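PDB 3G7U: cytosine-specific methyltransferase from Escherichia coli O157:H7 EDL933, which probably transfers a methyl group from S-adenosyl-L-methionine to carbon 5 of cytosine in DNA. Local coordinates for residues V193-Y198 with K220-G225. Sequence-based numbering, arbitrary orientation.
Sequences VKDALY and KDRKGG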
loop_
_atom_site.group_PDB
_atom_site.type_symbol
_atom_site.label_atom_id
_atom_site.label_comp_id
_atom_site.label_asym_id
_atom_site.label_seq_id
_atom_site.Cartn_x
_atom_site.Cartn_y
_atom_site.Cartn_z
ATOM N N VAL A 193 -9.620 11.569 10.193
ATOM C CA VAL A 193 -8.688 11.141 11.261
ATOM C C VAL A 193 -9.454 10.599 12.472
ATOM O O VAL A 193 -9.199 9.495 12.951
ATOM C CB VAL A 193 -7.755 12.322 11.668
ATOM C CG1 VAL A 193 -6.896 11.981 12.919
ATOM C CG2 VAL A 193 -6.889 12.725 10.497
ATOM N N LYS A 194 -10.445 11.354 12.940
ATOM C CA LYS A 194 -11.190 10.984 14.126
ATOM C C LYS A 194 -11.865 9.646 13.959
ATOM O O LYS A 194 -11.889 8.841 14.882
ATOM C CB LYS A 194 -12.199 12.105 14.471
ATOM C CG LYS A 194 -13.337 11.763 15.424
ATOM C CD LYS A 194 -14.193 13.032 15.686
ATOM C CE LYS A 194 -14.913 13.005 17.046
ATOM N NZ LYS A 194 -15.415 14.382 17.457
ATOM N N ASP A 195 -12.418 9.385 12.777
ATOM C CA ASP A 195 -13.079 8.093 12.538
ATOM C C ASP A 195 -12.063 6.960 12.464
ATOM O O ASP A 195 -12.334 5.847 12.919
ATOM C CB ASP A 195 -13.834 8.088 11.202
ATOM C CG ASP A 195 -14.914 9.168 11.110
ATOM O OD1 ASP A 195 -15.579 9.454 12.128
ATOM O OD2 ASP A 195 -15.091 9.718 9.995
ATOM N N ALA A 196 -10.904 7.236 11.869
ATOM C CA ALA A 196 -9.942 6.127 11.613
ATOM C C ALA A 196 -9.311 5.682 12.920
ATOM O O ALA A 196 -9.062 4.502 13.109
ATOM C CB ALA A 196 -8.849 6.580 10.644
ATOM N N LEU A 197 -9.123 6.630 13.830
ATOM C CA LEU A 197 -8.426 6.385 15.114
ATOM C C LEU A 197 -9.352 5.956 16.255
ATOM O O LEU A 197 -8.878 5.697 17.364
ATOM C CB LEU A 197 -7.619 7.609 15.516
ATOM C CG LEU A 197 -6.551 8.026 14.514
ATOM C CD1 LEU A 197 -5.614 9.032 15.134
ATOM C CD2 LEU A 197 -5.775 6.808 14.015
ATOM N N TYR A 198 -10.650 5.801 15.958
ATOM C CA TYR A 198 -11.667 5.430 16.948
ATOM C C TYR A 198 -11.287 4.177 17.704
ATOM O O TYR A 198 -10.976 3.135 17.079
ATOM C CB TYR A 198 -13.044 5.169 16.297
ATOM C CG TYR A 198 -13.991 4.458 17.259
ATOM C CD1 TYR A 198 -14.669 5.187 18.232
ATOM C CD2 TYR A 198 -14.147 3.065 17.246
ATOM C CE1 TYR A 198 -15.506 4.563 19.142
ATOM C CE2 TYR A 198 -14.960 2.425 18.171
ATOM C CZ TYR A 198 -15.636 3.204 19.112
ATOM O OH TYR A 198 -16.457 2.631 20.030
ATOM N N LYS A 220 -13.982 -2.382 19.426
ATOM C CA LYS A 220 -14.488 -2.571 18.082
ATOM C C LYS A 220 -15.990 -2.760 18.071
ATOM O O LYS A 220 -16.492 -3.844 17.828
ATOM C CB LYS A 220 -13.732 -3.647 17.285
ATOM C CG LYS A 220 -13.606 -5.030 17.814
ATOM C CD LYS A 220 -12.905 -5.825 16.713
ATOM C CE LYS A 220 -13.698 -7.046 16.313
ATOM N NZ LYS A 220 -13.136 -8.320 16.816
ATOM N N ASP A 221 -16.690 -1.678 18.376
ATOM C CA ASP A 221 -18.142 -1.672 18.378
ATOM C C ASP A 221 -18.633 -0.620 17.393
ATOM O O ASP A 221 -19.522 0.172 17.710
ATOM C CB ASP A 221 -18.667 -1.380 19.792
ATOM C CG ASP A 221 -18.043 -0.134 20.408
ATOM O OD1 ASP A 221 -17.274 0.560 19.703
ATOM O OD2 ASP A 221 -18.304 0.144 21.601
ATOM N N ARG A 222 -18.010 -0.564 16.224
ATOM C CA ARG A 222 -18.504 0.312 15.180
ATOM C C ARG A 222 -18.823 -0.405 13.900
ATOM O O ARG A 222 -18.380 -1.547 13.657
ATOM C CB ARG A 222 -17.615 1.516 14.925
ATOM C CG ARG A 222 -18.020 2.688 15.718
ATOM C CD ARG A 222 -17.401 3.917 15.179
ATOM N NE ARG A 222 -17.605 4.997 16.111
ATOM C CZ ARG A 222 -17.157 6.231 15.922
ATOM N NH1 ARG A 222 -17.393 7.169 16.843
ATOM N NH2 ARG A 222 -16.489 6.533 14.814
ATOM N N LYS A 223 -19.626 0.295 13.105
ATOM C CA LYS A 223 -20.305 -0.243 11.942
ATOM C C LYS A 223 -20.070 0.699 10.781
ATOM O O LYS A 223 -19.958 1.927 10.964
ATOM C CB LYS A 223 -21.814 -0.339 12.223
ATOM C CG LYS A 223 -22.209 -1.222 13.431
ATOM C CD LYS A 223 -22.541 -2.665 13.023
ATOM C CE LYS A 223 -21.310 -3.565 12.936
ATOM N NZ LYS A 223 -21.704 -4.940 12.538
ATOM N N GLY A 224 -19.994 0.127 9.587
ATOM C CA GLY A 224 -19.802 0.936 8.393
ATOM C C GLY A 224 -18.656 0.407 7.565
ATOM O O GLY A 224 -17.825 -0.339 8.061
ATOM N N GLY A 225 -18.620 0.828 6.307
ATOM C CA GLY A 225 -17.702 0.300 5.309
ATOM C C GLY A 225 -16.253 0.259 5.754
ATOM O O GLY A 225 -15.616 -0.776 5.638
HETATM O O HOH W 1 -19.235 4.075 18.472
#
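Tyr-198, which follows the short helical segment 193-196 in the chain, and Arg-222, in the loop from strand 216-217 to helix 225-231, meet through their side chains while their backbones stay apart: the nearest CA atoms, of Tyr-198 and Lys-220, are 8.6 Å from each other, and no hydrogen bond joins the two segments directly. The motif is an arginine-tyrosine cation-pi stack at the surface of this C5-methyltransferase. It joins the segment 193-198 to the loop whose Gly-224 is the N-cap residue of helix 225-231. With CG anti to the backbone N (chi1 166°), the Tyr-198 ring is carried out to the loop. The Arg-222 chain, extended from CG to NE, lies over one ring face, its guanidinium nearly parallel at 14°. Arg-222 CZ sits off-centre, 4.1 Å from the ring centroid and 3.6 Å from Tyr-198 CD1, whereas Arg-222 CD stands almost squarely above the ring, a CH-pi contact of 4.0 Å to the same centroid. Arg-222 NH2 also hydrogen-bonds the hydroxyl of Tyr-227 in helix 225-231, which in turn bonds to Asp-195 O and so bridges the two segments. Asp-195 OD1 remains 4.1 Å from Arg-222 NH2, too far for a salt bridge, though the negative charge of Asp-195 would probably still attract the guanidinium. At the guanidinium edge, in its plane, a water accepts the NE hydrogen of Arg-222 at 3.0 Å and makes a weak hydrogen bond of 3.5 Å with Tyr-198 OH.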